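Local coordinates for protein branched-chain phosphotransacylase (Enterococcus faecalis, PDB 1YCO) that probably transfers acyl groups between coenzyme A and phosphate, acting on branched-chain or similar short acyl groups, at residues H147-F160 with Q181-A194. Numbering follows the deposited sequence.
Sequences HHPKIALLSAAENF and QEATVFGPLSLDLA
Ile-151 and Leu-153 each use both backbone polar atoms on the strand of Thr-184 to Leu-189, the parallel pairing expected of a beta-alpha-beta unit whose crossover is helix 165-177. Thr-184 N opens the pairing on Pro-149 O. Ile-151 N donates to Thr-184 O (2.7 Å) and Ile-151 O accepts from Phe-186 N, both bonds nearly straight. Leu-153 N reaches Phe-186 O from above the carbonyl plane, but Leu-153 O passes over cis Pro-188, whose nitrogen carries no hydrogen, and takes Leu-189 N at 3.1 Å in a more bent bond (136°). After this beta bulge, Ser-155 N closes on Leu-189 O. Lys-150, Ala-152 and Leu-154 turn their backbone bonds the other way, to Asp-214 and strand 215-217, so strand 150-154 is hydrogen-bonded along both edges.

The Ile-151 and Val-185 side chains share one sheet face and lie side by side, CD1 to CG2 4.0 Å. At the start of the pairing, His-148 swings its ring across Ala-183, whose CA sits over one face, and NE2 shares a hydrogen bond with Thr-184 OG1 (2.9 Å); CG anti to the backbone N (chi1 -161°) brings the ring there. At the far end, the N-cap residue Ser-190 donates its OG to Asp-192 OD1. That same oxygen accepts Leu-193 N at 2.6 Å from above the carboxylate plane, while one water donates to Asp-192 OD2 and, weakly, to Glu-158 OE2 across the contact.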
loop_
_atom_site.group_PDB
_atom_site.type_symbol
_atom_site.label_atom_id
_atom_site.label_comp_id
_atom_site.label_asym_id
_atom_site.label_seq_id
_atom_site.Cartn_x
_atom_site.Cartn_y
_atom_site.Cartn_z
ATOM N N HIS A 147 -20.859 -15.841 -7.612
ATOM C CA HIS A 147 -20.920 -17.212 -7.114
ATOM C C HIS A 147 -19.563 -17.846 -6.783
ATOM O O HIS A 147 -19.400 -18.439 -5.713
ATOM C CB HIS A 147 -21.652 -18.095 -8.127
ATOM C CG HIS A 147 -23.066 -17.673 -8.387
ATOM N ND1 HIS A 147 -24.108 -17.993 -7.543
ATOM C CD2 HIS A 147 -23.609 -16.960 -9.403
ATOM C CE1 HIS A 147 -25.234 -17.499 -8.030
ATOM N NE2 HIS A 147 -24.958 -16.869 -9.159
ATOM N N HIS A 148 -18.601 -17.735 -7.700
ATOM C CA HIS A 148 -17.268 -18.309 -7.503
ATOM C C HIS A 148 -16.165 -17.247 -7.564
ATOM O O HIS A 148 -15.376 -17.209 -8.504
ATOM C CB HIS A 148 -16.992 -19.379 -8.567
ATOM C CG HIS A 148 -15.879 -20.314 -8.201
ATOM N ND1 HIS A 148 -16.029 -21.316 -7.265
ATOM C CD2 HIS A 148 -14.586 -20.363 -8.601
ATOM C CE1 HIS A 148 -14.876 -21.941 -7.103
ATOM N NE2 HIS A 148 -13.985 -21.382 -7.901
ATOM N N PRO A 149 -16.088 -16.380 -6.545
ATOM C CA PRO A 149 -15.085 -15.311 -6.477
ATOM C C PRO A 149 -13.623 -15.733 -6.341
ATOM O O PRO A 149 -13.299 -16.681 -5.626
ATOM C CB PRO A 149 -15.542 -14.499 -5.272
ATOM C CG PRO A 149 -16.133 -15.548 -4.385
ATOM C CD PRO A 149 -16.967 -16.338 -5.363
ATOM N N LYS A 150 -12.745 -15.016 -7.030
ATOM C CA LYS A 150 -11.325 -15.288 -6.945
ATOM C C LYS A 150 -10.779 -14.454 -5.792
ATOM O O LYS A 150 -10.963 -13.230 -5.734
ATOM C CB LYS A 150 -10.626 -14.948 -8.267
ATOM C CG LYS A 150 -11.122 -15.817 -9.421
ATOM C CD LYS A 150 -10.304 -15.680 -10.678
ATOM C CE LYS A 150 -10.955 -16.466 -11.826
ATOM N NZ LYS A 150 -10.025 -16.721 -12.978
ATOM N N ILE A 151 -10.126 -15.144 -4.861
ATOM C CA ILE A 151 -9.567 -14.528 -3.668
ATOM C C ILE A 151 -8.058 -14.689 -3.631
ATOM O O ILE A 151 -7.518 -15.781 -3.421
ATOM C CB ILE A 151 -10.200 -15.147 -2.408
ATOM C CG1 ILE A 151 -11.733 -15.078 -2.555
ATOM C CG2 ILE A 151 -9.735 -14.411 -1.162
ATOM C CD1 ILE A 151 -12.513 -15.733 -1.432
ATOM N N ALA A 152 -7.394 -13.566 -3.844
ATOM C CA ALA A 152 -5.959 -13.498 -3.857
ATOM C C ALA A 152 -5.397 -13.073 -2.508
ATOM O O ALA A 152 -5.789 -12.045 -1.942
ATOM C CB ALA A 152 -5.503 -12.523 -4.944
ATOM N N LEU A 153 -4.482 -13.891 -2.003
ATOM C CA LEU A 153 -3.806 -13.632 -0.741
ATOM C C LEU A 153 -2.524 -12.904 -1.122
ATOM O O LEU A 153 -1.565 -13.506 -1.603
ATOM C CB LEU A 153 -3.494 -14.952 -0.042
ATOM C CG LEU A 153 -4.749 -15.811 0.123
ATOM C CD1 LEU A 153 -4.403 -17.113 0.839
ATOM C CD2 LEU A 153 -5.790 -15.022 0.926
ATOM N N LEU A 154 -2.531 -11.595 -0.911
ATOM C CA LEU A 154 -1.408 -10.732 -1.257
ATOM C C LEU A 154 -0.155 -10.832 -0.425
ATOM O O LEU A 154 -0.208 -10.941 0.795
ATOM C CB LEU A 154 -1.855 -9.279 -1.238
ATOM C CG LEU A 154 -2.731 -8.785 -2.373
ATOM C CD1 LEU A 154 -3.000 -7.301 -2.134
ATOM C CD2 LEU A 154 -2.016 -8.978 -3.711
ATOM N N SER A 155 0.980 -10.768 -1.111
ATOM C CA SER A 155 2.289 -10.797 -0.470
ATOM C C SER A 155 3.280 -10.080 -1.391
ATOM O O SER A 155 3.003 -9.890 -2.572
ATOM C CB SER A 155 2.733 -12.239 -0.217
ATOM O OG SER A 155 3.949 -12.267 0.505
ATOM N N ALA A 156 4.423 -9.673 -0.846
ATOM C CA ALA A 156 5.440 -8.959 -1.618
ATOM C C ALA A 156 5.991 -9.757 -2.795
ATOM O O ALA A 156 6.114 -9.241 -3.916
ATOM C CB ALA A 156 6.581 -8.527 -0.705
ATOM N N ALA A 157 6.331 -11.017 -2.548
ATOM C CA ALA A 157 6.864 -11.878 -3.610
ATOM C C ALA A 157 5.775 -12.768 -4.207
ATOM O O ALA A 157 4.769 -13.054 -3.558
ATOM C CB ALA A 157 8.013 -12.735 -3.050
ATOM N N GLU A 158 5.978 -13.193 -5.450
ATOM C CA GLU A 158 5.021 -14.061 -6.139
ATOM C C GLU A 158 5.435 -15.507 -5.835
ATOM O O GLU A 158 4.603 -16.357 -5.509
ATOM C CB GLU A 158 5.060 -13.802 -7.657
ATOM C CG GLU A 158 5.590 -12.404 -8.066
ATOM C CD GLU A 158 7.094 -12.398 -8.360
ATOM O OE1 GLU A 158 7.859 -13.049 -7.602
ATOM O OE2 GLU A 158 7.511 -11.734 -9.346
ATOM N N ASN A 159 6.735 -15.769 -5.941
ATOM C CA ASN A 159 7.286 -17.085 -5.658
ATOM C C ASN A 159 7.507 -17.192 -4.152
ATOM O O ASN A 159 7.898 -16.220 -3.506
ATOM C CB ASN A 159 8.613 -17.281 -6.406
ATOM C CG ASN A 159 8.441 -17.244 -7.923
ATOM O OD1 ASN A 159 7.727 -18.068 -8.493
ATOM N ND2 ASN A 159 9.091 -16.285 -8.580
ATOM N N PHE A 160 7.261 -18.376 -3.605
ATOM C CA PHE A 160 7.402 -18.604 -2.176
ATOM C C PHE A 160 8.725 -18.131 -1.574
ATOM O O PHE A 160 9.801 -18.437 -2.083
ATOM C CB PHE A 160 7.217 -20.086 -1.867
ATOM C CG PHE A 160 7.128 -20.380 -0.409
ATOM C CD1 PHE A 160 6.029 -19.944 0.330
ATOM C CD2 PHE A 160 8.145 -21.077 0.234
ATOM C CE1 PHE A 160 5.939 -20.191 1.691
ATOM C CE2 PHE A 160 8.072 -21.332 1.594
ATOM C CZ PHE A 160 6.961 -20.888 2.327
ATOM N N GLN A 181 -15.139 -25.828 -2.865
ATOM C CA GLN A 181 -15.284 -25.434 -4.269
ATOM C C GLN A 181 -16.144 -24.176 -4.427
ATOM O O GLN A 181 -16.562 -23.836 -5.534
ATOM C CB GLN A 181 -15.899 -26.585 -5.078
ATOM C CG GLN A 181 -14.972 -27.782 -5.319
ATOM C CD GLN A 181 -13.943 -27.538 -6.426
ATOM O OE1 GLN A 181 -14.302 -27.353 -7.598
ATOM N NE2 GLN A 181 -12.655 -27.540 -6.056
ATOM N N GLU A 182 -16.407 -23.491 -3.321
ATOM C CA GLU A 182 -17.210 -22.278 -3.355
ATOM C C GLU A 182 -16.446 -21.097 -3.950
ATOM O O GLU A 182 -17.046 -20.193 -4.527
ATOM C CB GLU A 182 -17.700 -21.933 -1.948
ATOM C CG GLU A 182 -18.751 -22.886 -1.414
ATOM C CD GLU A 182 -19.250 -22.486 -0.048
ATOM O OE1 GLU A 182 -18.472 -22.622 0.927
ATOM O OE2 GLU A 182 -20.416 -22.028 0.048
ATOM N N ALA A 183 -15.124 -21.107 -3.816
ATOM C CA ALA A 183 -14.306 -20.027 -4.365
ATOM C C ALA A 183 -12.872 -20.463 -4.601
ATOM O O ALA A 183 -12.432 -21.500 -4.107
ATOM C CB ALA A 183 -14.328 -18.818 -3.432
ATOM N N THR A 184 -12.151 -19.666 -5.375
ATOM C CA THR A 184 -10.760 -19.959 -5.648
ATOM C C THR A 184 -9.898 -19.027 -4.794
ATOM O O THR A 184 -9.855 -17.823 -5.032
ATOM C CB THR A 184 -10.415 -19.746 -7.137
ATOM O OG1 THR A 184 -11.218 -20.615 -7.944
ATOM C CG2 THR A 184 -8.948 -20.055 -7.384
ATOM N N VAL A 185 -9.235 -19.592 -3.788
ATOM C CA VAL A 185 -8.366 -18.830 -2.896
ATOM C C VAL A 185 -6.912 -19.219 -3.167
ATOM O O VAL A 185 -6.556 -20.395 -3.065
ATOM C CB VAL A 185 -8.691 -19.128 -1.405
ATOM C CG1 VAL A 185 -7.910 -18.195 -0.502
ATOM C CG2 VAL A 185 -10.187 -18.972 -1.146
ATOM N N PHE A 186 -6.076 -18.238 -3.518
ATOM C CA PHE A 186 -4.656 -18.496 -3.799
ATOM C C PHE A 186 -3.673 -17.382 -3.420
ATOM O O PHE A 186 -3.952 -16.198 -3.595
ATOM C CB PHE A 186 -4.435 -18.808 -5.282
ATOM C CG PHE A 186 -3.006 -19.163 -5.609
ATOM C CD1 PHE A 186 -2.498 -20.419 -5.273
ATOM C CD2 PHE A 186 -2.154 -18.237 -6.187
ATOM C CE1 PHE A 186 -1.167 -20.747 -5.500
ATOM C CE2 PHE A 186 -0.820 -18.556 -6.419
ATOM C CZ PHE A 186 -0.330 -19.820 -6.070
ATOM N N GLY A 187 -2.508 -17.798 -2.944
ATOM C CA GLY A 187 -1.446 -16.891 -2.556
ATOM C C GLY A 187 -0.218 -17.754 -2.273
ATOM O O GLY A 187 -0.350 -18.967 -2.138
ATOM N N PRO A 188 0.983 -17.176 -2.168
ATOM C CA PRO A 188 1.296 -15.750 -2.290
ATOM C C PRO A 188 1.118 -15.200 -3.710
ATOM O O PRO A 188 1.458 -15.852 -4.693
ATOM C CB PRO A 188 2.767 -15.667 -1.860
ATOM C CG PRO A 188 3.059 -16.960 -1.199
ATOM C CD PRO A 188 2.204 -17.953 -1.921
ATOM N N LEU A 189 0.595 -13.988 -3.805
ATOM C CA LEU A 189 0.419 -13.337 -5.088
ATOM C C LEU A 189 0.734 -11.872 -4.867
ATOM O O LEU A 189 0.401 -11.307 -3.827
ATOM C CB LEU A 189 -1.015 -13.448 -5.609
ATOM C CG LEU A 189 -1.380 -14.470 -6.677
ATOM C CD1 LEU A 189 -2.745 -14.101 -7.244
ATOM C CD2 LEU A 189 -0.340 -14.485 -7.809
ATOM N N SER A 190 1.378 -11.276 -5.862
ATOM C CA SER A 190 1.742 -9.880 -5.828
ATOM C C SER A 190 0.572 -9.098 -6.396
ATOM O O SER A 190 -0.182 -9.616 -7.221
ATOM C CB SER A 190 2.975 -9.663 -6.688
ATOM O OG SER A 190 2.701 -10.077 -8.014
ATOM N N LEU A 191 0.436 -7.847 -5.964
ATOM C CA LEU A 191 -0.645 -6.968 -6.412
ATOM C C LEU A 191 -0.816 -6.919 -7.935
ATOM O O LEU A 191 -1.927 -7.019 -8.441
ATOM C CB LEU A 191 -0.415 -5.543 -5.869
ATOM C CG LEU A 191 -1.454 -4.458 -6.185
ATOM C CD1 LEU A 191 -2.716 -4.710 -5.378
ATOM C CD2 LEU A 191 -0.890 -3.071 -5.857
ATOM N N ASP A 192 0.272 -6.745 -8.673
ATOM C CA ASP A 192 0.145 -6.686 -10.133
ATOM C C ASP A 192 -0.344 -8.020 -10.715
ATOM O O ASP A 192 -1.231 -8.035 -11.566
ATOM C CB ASP A 192 1.475 -6.286 -10.767
ATOM C CG ASP A 192 2.608 -7.145 -10.292
ATOM O OD1 ASP A 192 2.361 -7.949 -9.365
ATOM O OD2 ASP A 192 3.737 -7.022 -10.823
ATOM N N LEU A 193 0.237 -9.133 -10.269
ATOM C CA LEU A 193 -0.206 -10.436 -10.768
ATOM C C LEU A 193 -1.658 -10.735 -10.361
ATOM O O LEU A 193 -2.342 -11.561 -10.979
ATOM C CB LEU A 193 0.716 -11.565 -10.285
ATOM C CG LEU A 193 2.111 -11.542 -10.950
ATOM C CD1 LEU A 193 3.058 -12.506 -10.252
ATOM C CD2 LEU A 193 1.970 -11.891 -12.424
ATOM N N ALA A 194 -2.136 -10.035 -9.338
ATOM C CA ALA A 194 -3.496 -10.232 -8.876
ATOM C C ALA A 194 -4.548 -9.388 -9.616
ATOM O O ALA A 194 -5.684 -9.838 -9.833
ATOM C CB ALA A 194 -3.576 -9.956 -7.385
HETATM O O HOH W 1 6.341 -8.901 -10.595
#